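PDB 3WIW: glycosyl hydrolase family 88, which acts as an unsaturated glucuronyl hydrolase specific for heparin, probably removing the unsaturated uronic acid from heparin fragments left by lyases. Local coordinates for residues Asp305-Leu317 with Tyr329-Ser341. Numbering follows the deposited sequence.
Sequences DASAAAVIASALL and YFKFAEDILKTLS
An antiparallel helical hairpin of the alpha6/alpha6-barrel brings Ala313 against Ala333, their CA atoms 4.3 Å apart. Alanine suits both positions, because a side chain of one methyl lets the backbones come this near; the axes of the two helical segments approach to 8.2 Å and cross at -148°. The CB of Ala333 sits on the carbonyl O of Ala313 and, 3.6 Å away, on CG of Leu317. From there Leu317 forks: its CD2 leans obliquely on the Phe330 ring, 3.7 Å from CD1 of Phe330, while CD1 of Leu317 meets CD1 of Leu337 tip to tip. Were Leu317 cut back to an alanine, the Phe330 ring and the end of Leu337 would probably lose their shared apolar partner, and a gap would open beside Ala333. Leu316 also touches Ala333, through CB, while its CD1 packs 3.6 Å from CD1 of Phe332 and its CD2 against the Tyr329 ring, whose hydroxyl is hydrogen-bonded to Glu272. The beta-branched Ile336 fills two places: with CG1 beside the backbone N (chi1 -69°), CG2 is anti to it and lies over Ala309 and Ala313, and CD1 meets CG2 of Ile312 at 3.8 Å. Where the helices diverge, CD2 of the longer Leu340 bridges the wider gap, reaching CB of Ala306 at 3.9 Å. Asp305, at the N-cap of helix 306-322, takes a weak bond from Ser307 N and forms a salt bridge with Arg246, a predicted substrate-binding residue. Such close apolar packing of consecutive antiparallel helices is typical of the alpha6/alpha6-barrel.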
ATOM      1  N   ASP A 305       8.394 -10.788   4.543  1.00  8.71           N
ATOM      2  CA  ASP A 305       7.172 -10.234   3.976  1.00  7.98           C
ATOM      3  C   ASP A 305       7.532  -9.294   2.833  1.00  8.56           C
ATOM      4  O   ASP A 305       7.840  -8.085   3.044  1.00  8.81           O
ATOM      5  CB  ASP A 305       6.364  -9.504   5.060  1.00  9.43           C
ATOM      6  CG  ASP A 305       5.060  -8.936   4.533  1.00  9.27           C
ATOM      7  OD1 ASP A 305       4.591  -9.405   3.453  1.00  9.51           O
ATOM      8  OD2 ASP A 305       4.489  -8.028   5.188  1.00 10.40           O
ATOM      9  N   ALA A 306       7.468  -9.837   1.618  1.00  8.28           N
ATOM     10  CA  ALA A 306       7.795  -9.057   0.432  1.00  8.68           C
ATOM     11  C   ALA A 306       6.906  -7.814   0.308  1.00  8.27           C
ATOM     12  O   ALA A 306       7.375  -6.785  -0.170  1.00  9.08           O
ATOM     13  CB  ALA A 306       7.691  -9.898  -0.826  1.00  9.65           C
ATOM     14  N   SER A 307       5.633  -7.884   0.720  1.00  8.33           N
ATOM     15  CA  SER A 307       4.734  -6.738   0.571  1.00  7.84           C
ATOM     16  C   SER A 307       5.268  -5.549   1.365  1.00  8.31           C
ATOM     17  O   SER A 307       5.264  -4.414   0.875  1.00  8.59           O
ATOM     18  CB  SER A 307       3.306  -7.108   0.982  1.00  8.01           C
ATOM     19  OG  SER A 307       3.167  -7.290   2.379  1.00  9.03           O
ATOM     20  N   ALA A 308       5.756  -5.794   2.582  1.00  8.18           N
ATOM     21  CA  ALA A 308       6.355  -4.724   3.380  1.00  8.49           C
ATOM     22  C   ALA A 308       7.565  -4.132   2.654  1.00  8.25           C
ATOM     23  O   ALA A 308       7.759  -2.905   2.657  1.00  8.78           O
ATOM     24  CB  ALA A 308       6.742  -5.227   4.768  1.00  8.87           C
ATOM     25  N   ALA A 309       8.425  -4.997   2.095  1.00  7.74           N
ATOM     26  CA  ALA A 309       9.597  -4.526   1.343  1.00  8.20           C
ATOM     27  C   ALA A 309       9.167  -3.630   0.188  1.00  8.04           C
ATOM     28  O   ALA A 309       9.798  -2.599  -0.042  1.00  8.95           O
ATOM     29  CB  ALA A 309      10.406  -5.680   0.811  1.00  9.23           C
ATOM     30  N   ALA A 310       8.132  -4.026  -0.560  1.00  8.33           N
ATOM     31  CA  ALA A 310       7.719  -3.257  -1.733  1.00  8.95           C
ATOM     32  C   ALA A 310       7.194  -1.874  -1.321  1.00  8.76           C
ATOM     33  O   ALA A 310       7.503  -0.867  -1.981  1.00  9.54           O
ATOM     34  CB  ALA A 310       6.679  -4.022  -2.521  1.00  9.60           C
ATOM     35  N   VAL A 311       6.392  -1.817  -0.256  1.00  7.27           N
ATOM     36  CA  VAL A 311       5.857  -0.558   0.255  1.00  7.88           C
ATOM     37  C   VAL A 311       7.002   0.337   0.714  1.00  8.38           C
ATOM     38  O   VAL A 311       7.030   1.530   0.398  1.00  9.63           O
ATOM     39  CB  VAL A 311       4.821  -0.814   1.366  1.00  8.61           C
ATOM     40  CG1 VAL A 311       4.386   0.500   2.034  1.00  8.74           C
ATOM     41  CG2 VAL A 311       3.602  -1.570   0.813  1.00  8.82           C
ATOM     42  N   ILE A 312       7.965  -0.243   1.433  1.00  7.85           N
ATOM     43  CA  ILE A 312       9.122   0.518   1.879  1.00  8.03           C
ATOM     44  C   ILE A 312       9.925   1.057   0.698  1.00  9.10           C
ATOM     45  O   ILE A 312      10.316   2.229   0.712  1.00  9.48           O
ATOM     46  CB  ILE A 312      10.023  -0.321   2.825  1.00  9.20           C
ATOM     47  CG1 ILE A 312       9.310  -0.502   4.167  1.00  9.68           C
ATOM     48  CG2 ILE A 312      11.374   0.345   3.018  1.00 10.64           C
ATOM     49  CD1 ILE A 312       9.864  -1.662   4.996  1.00 10.89           C
ATOM     50  N   ALA A 313      10.187   0.217  -0.313  1.00  9.09           N
ATOM     51  CA  ALA A 313      10.939   0.671  -1.473  1.00  8.98           C
ATOM     52  C   ALA A 313      10.220   1.840  -2.166  1.00  9.12           C
ATOM     53  O   ALA A 313      10.853   2.863  -2.482  1.00  9.82           O
ATOM     54  CB  ALA A 313      11.178  -0.472  -2.441  1.00 10.43           C
ATOM     55  N   SER A 314       8.911   1.709  -2.403  1.00  9.41           N
ATOM     56  CA  SER A 314       8.180   2.776  -3.070  1.00  9.00           C
ATOM     57  C   SER A 314       8.264   4.069  -2.261  1.00  9.38           C
ATOM     58  O   SER A 314       8.572   5.131  -2.808  1.00  9.83           O
ATOM     59  CB  SER A 314       6.737   2.380  -3.309  1.00 10.46           C
ATOM     60  OG  SER A 314       6.188   3.356  -4.164  1.00 10.93           O
ATOM     61  N   ALA A 315       8.056   3.970  -0.951  1.00  9.14           N
ATOM     62  CA  ALA A 315       8.101   5.152  -0.098  1.00  9.88           C
ATOM     63  C   ALA A 315       9.492   5.789  -0.091  1.00  9.51           C
ATOM     64  O   ALA A 315       9.606   7.016  -0.186  1.00 10.48           O
ATOM     65  CB  ALA A 315       7.667   4.811   1.319  1.00  9.89           C
ATOM     66  N   LEU A 316      10.533   4.969   0.054  1.00  9.77           N
ATOM     67  CA  LEU A 316      11.894   5.504   0.110  1.00  9.15           C
ATOM     68  C   LEU A 316      12.294   6.206  -1.178  1.00  9.92           C
ATOM     69  O   LEU A 316      13.037   7.194  -1.151  1.00 11.41           O
ATOM     70  CB  LEU A 316      12.908   4.421   0.484  1.00 10.15           C
ATOM     71  CG  LEU A 316      12.849   3.908   1.924  1.00 10.15           C
ATOM     72  CD1 LEU A 316      13.915   2.846   2.086  1.00 12.61           C
ATOM     73  CD2 LEU A 316      13.064   5.037   2.927  1.00 12.58           C
ATOM     74  N   LEU A 317      11.783   5.725  -2.310  1.00 11.07           N
ATOM     75  CA  LEU A 317      12.059   6.404  -3.578  1.00 11.00           C
ATOM     76  C   LEU A 317      11.431   7.804  -3.601  1.00 11.36           C
ATOM     77  O   LEU A 317      12.097   8.765  -3.977  1.00 12.89           O
ATOM     78  CB  LEU A 317      11.568   5.566  -4.753  1.00 11.66           C
ATOM     79  CG  LEU A 317      12.413   4.312  -4.997  1.00 11.72           C
ATOM     80  CD1 LEU A 317      11.667   3.323  -5.902  1.00 13.77           C
ATOM     81  CD2 LEU A 317      13.791   4.681  -5.571  1.00 11.84           C
ATOM     82  N   TYR A 329      18.413   6.908   0.987  1.00 13.48           N
ATOM     83  CA  TYR A 329      17.077   6.351   0.780  1.00 12.18           C
ATOM     84  C   TYR A 329      16.955   5.700  -0.593  1.00 12.14           C
ATOM     85  O   TYR A 329      16.419   4.591  -0.722  1.00 12.84           O
ATOM     86  CB  TYR A 329      16.008   7.434   0.944  1.00 12.19           C
ATOM     87  CG  TYR A 329      16.062   8.137   2.272  1.00 12.61           C
ATOM     88  CD1 TYR A 329      16.108   7.408   3.466  1.00 12.76           C
ATOM     89  CD2 TYR A 329      16.048   9.523   2.343  1.00 14.64           C
ATOM     90  CE1 TYR A 329      16.148   8.056   4.702  1.00 14.13           C
ATOM     91  CE2 TYR A 329      16.088  10.182   3.568  1.00 15.96           C
ATOM     92  CZ  TYR A 329      16.131   9.441   4.748  1.00 15.55           C
ATOM     93  OH  TYR A 329      16.166  10.086   5.964  1.00 16.60           O
ATOM     94  N   PHE A 330      17.452   6.387  -1.615  1.00 13.44           N
ATOM     95  CA  PHE A 330      17.420   5.833  -2.960  1.00 13.90           C
ATOM     96  C   PHE A 330      18.182   4.504  -3.013  1.00 13.37           C
ATOM     97  O   PHE A 330      17.704   3.515  -3.592  1.00 13.46           O
ATOM     98  CB  PHE A 330      18.048   6.805  -3.954  1.00 14.51           C
ATOM     99  CG  PHE A 330      18.081   6.269  -5.340  1.00 15.99           C
ATOM    100  CD1 PHE A 330      16.976   6.397  -6.169  1.00 17.09           C
ATOM    101  CD2 PHE A 330      19.197   5.590  -5.803  1.00 17.72           C
ATOM    102  CE1 PHE A 330      16.997   5.883  -7.451  1.00 18.26           C
ATOM    103  CE2 PHE A 330      19.218   5.069  -7.094  1.00 18.76           C
ATOM    104  CZ  PHE A 330      18.121   5.226  -7.908  1.00 19.03           C
ATOM    105  N   LYS A 331      19.378   4.472  -2.429  1.00 13.67           N
ATOM    106  CA  LYS A 331      20.222   3.271  -2.478  1.00 14.78           C
ATOM    107  C   LYS A 331      19.549   2.105  -1.763  1.00 13.67           C
ATOM    108  O   LYS A 331      19.569   0.973  -2.247  1.00 12.96           O
ATOM    109  CB  LYS A 331      21.603   3.557  -1.863  1.00 17.83           C
ATOM    110  CG  LYS A 331      22.535   2.364  -1.777  1.00 21.88           C
ATOM    111  CD  LYS A 331      22.867   1.802  -3.146  1.00 26.66           C
ATOM    112  CE  LYS A 331      24.077   0.854  -3.079  1.00 30.27           C
ATOM    113  NZ  LYS A 331      23.962  -0.225  -2.046  1.00 32.77           N
ATOM    114  N   PHE A 332      18.919   2.383  -0.629  1.00 12.46           N
ATOM    115  CA  PHE A 332      18.268   1.327   0.142  1.00 12.13           C
ATOM    116  C   PHE A 332      17.101   0.763  -0.667  1.00 12.10           C
ATOM    117  O   PHE A 332      16.935  -0.455  -0.762  1.00 12.00           O
ATOM    118  CB  PHE A 332      17.843   1.878   1.500  1.00 11.84           C
ATOM    119  CG  PHE A 332      17.526   0.825   2.525  1.00 11.50           C
ATOM    120  CD1 PHE A 332      16.281   0.196   2.540  1.00 12.12           C
ATOM    121  CD2 PHE A 332      18.458   0.489   3.502  1.00 13.61           C
ATOM    122  CE1 PHE A 332      15.980  -0.789   3.504  1.00 13.42           C
ATOM    123  CE2 PHE A 332      18.156  -0.461   4.473  1.00 13.01           C
ATOM    124  CZ  PHE A 332      16.920  -1.116   4.473  1.00 13.53           C
ATOM    125  N   ALA A 333      16.308   1.643  -1.281  1.00 11.69           N
ATOM    126  CA  ALA A 333      15.197   1.204  -2.129  1.00 11.45           C
ATOM    127  C   ALA A 333      15.699   0.396  -3.323  1.00 10.91           C
ATOM    128  O   ALA A 333      15.121  -0.627  -3.671  1.00 11.50           O
ATOM    129  CB  ALA A 333      14.379   2.392  -2.619  1.00 11.50           C
ATOM    130  N   GLU A 334      16.759   0.871  -3.970  1.00 11.29           N
ATOM    131  CA  GLU A 334      17.345   0.156  -5.093  1.00 12.40           C
ATOM    132  C   GLU A 334      17.760  -1.261  -4.693  1.00 13.07           C
ATOM    133  O   GLU A 334      17.523  -2.229  -5.436  1.00 13.41           O
ATOM    134  CB  GLU A 334      18.537   0.943  -5.625  1.00 13.61           C
ATOM    135  CG  GLU A 334      19.226   0.312  -6.811  1.00 15.83           C
ATOM    136  CD  GLU A 334      20.368   1.178  -7.306  1.00 18.30           C
ATOM    137  OE1 GLU A 334      20.228   1.798  -8.377  1.00 19.42           O
ATOM    138  OE2 GLU A 334      21.409   1.243  -6.618  1.00 20.90           O
ATOM    139  N   ASP A 335      18.379  -1.394  -3.517  1.00 12.35           N
ATOM    140  CA  ASP A 335      18.818  -2.708  -3.035  1.00 13.33           C
ATOM    141  C   ASP A 335      17.599  -3.604  -2.799  1.00 11.87           C
ATOM    142  O   ASP A 335      17.624  -4.782  -3.159  1.00 13.45           O
ATOM    143  CB  ASP A 335      19.597  -2.574  -1.731  1.00 16.51           C
ATOM    144  CG  ASP A 335      20.976  -1.964  -1.920  1.00 21.46           C
ATOM    145  OD1 ASP A 335      21.514  -1.991  -3.056  1.00 23.17           O
ATOM    146  OD2 ASP A 335      21.534  -1.464  -0.912  1.00 23.51           O
ATOM    147  N   ILE A 336      16.522  -3.068  -2.210  1.00 10.44           N
ATOM    148  CA  ILE A 336      15.321  -3.865  -2.029  1.00 10.43           C
ATOM    149  C   ILE A 336      14.810  -4.322  -3.385  1.00 10.52           C
ATOM    150  O   ILE A 336      14.454  -5.495  -3.561  1.00 11.68           O
ATOM    151  CB  ILE A 336      14.188  -3.053  -1.365  1.00 10.45           C
ATOM    152  CG1 ILE A 336      14.522  -2.733   0.099  1.00 11.16           C
ATOM    153  CG2 ILE A 336      12.877  -3.814  -1.466  1.00 10.70           C
ATOM    154  CD1 ILE A 336      13.592  -1.655   0.697  1.00 11.81           C
ATOM    155  N   LEU A 337      14.735  -3.406  -4.345  1.00 10.55           N
ATOM    156  CA  LEU A 337      14.212  -3.769  -5.655  1.00 11.18           C
ATOM    157  C   LEU A 337      15.049  -4.827  -6.368  1.00 12.43           C
ATOM    158  O   LEU A 337      14.495  -5.701  -7.051  1.00 12.56           O
ATOM    159  CB  LEU A 337      14.014  -2.534  -6.540  1.00 11.48           C
ATOM    160  CG  LEU A 337      12.933  -1.562  -6.079  1.00 12.26           C
ATOM    161  CD1 LEU A 337      12.908  -0.397  -7.056  1.00 13.93           C
ATOM    162  CD2 LEU A 337      11.587  -2.269  -6.003  1.00 13.80           C
ATOM    163  N   LYS A 338      16.368  -4.769  -6.206  1.00 12.05           N
ATOM    164  CA  LYS A 338      17.200  -5.803  -6.792  1.00 13.15           C
ATOM    165  C   LYS A 338      16.894  -7.166  -6.173  1.00 12.68           C
ATOM    166  O   LYS A 338      16.842  -8.163  -6.888  1.00 14.11           O
ATOM    167  CB  LYS A 338      18.666  -5.436  -6.673  1.00 14.61           C
ATOM    168  CG  LYS A 338      19.055  -4.363  -7.670  1.00 16.53           C
ATOM    169  CD  LYS A 338      20.460  -3.832  -7.432  1.00 19.62           C
ATOM    170  CE  LYS A 338      20.863  -2.897  -8.553  1.00 21.11           C
ATOM    171  NZ  LYS A 338      22.239  -2.377  -8.384  1.00 23.48           N
ATOM    172  N   THR A 339      16.677  -7.226  -4.860  1.00 11.72           N
ATOM    173  CA  THR A 339      16.289  -8.485  -4.215  1.00 12.29           C
ATOM    174  C   THR A 339      14.906  -8.969  -4.667  1.00 11.37           C
ATOM    175  O   THR A 339      14.721 -10.156  -4.994  1.00 11.55           O
ATOM    176  CB  THR A 339      16.346  -8.376  -2.671  1.00 13.66           C
ATOM    177  OG1 THR A 339      17.681  -8.053  -2.258  1.00 15.96           O
ATOM    178  CG2 THR A 339      15.941  -9.700  -2.014  1.00 14.22           C
ATOM    179  N   LEU A 340      13.934  -8.063  -4.685  1.00 10.15           N
ATOM    180  CA  LEU A 340      12.588  -8.420  -5.118  1.00 10.79           C
ATOM    181  C   LEU A 340      12.539  -8.882  -6.566  1.00 11.12           C
ATOM    182  O   LEU A 340      11.660  -9.659  -6.930  1.00 11.57           O
ATOM    183  CB  LEU A 340      11.607  -7.262  -4.905  1.00 10.10           C
ATOM    184  CG  LEU A 340      11.270  -6.973  -3.443  1.00  8.82           C
ATOM    185  CD1 LEU A 340      10.278  -5.828  -3.448  1.00  9.83           C
ATOM    186  CD2 LEU A 340      10.647  -8.175  -2.712  1.00 10.44           C
ATOM    187  N   SER A 341      13.490  -8.412  -7.380  1.00 11.18           N
ATOM    188  CA  SER A 341      13.542  -8.730  -8.804  1.00 11.52           C
ATOM    189  C   SER A 341      14.369  -9.976  -9.115  1.00 12.55           C
ATOM    190  O   SER A 341      14.460 -10.384 -10.277  1.00 13.27           O
ATOM    191  CB  SER A 341      14.099  -7.545  -9.598  1.00 11.57           C
ATOM    192  OG  SER A 341      13.331  -6.379  -9.374  1.00 11.70           O
TER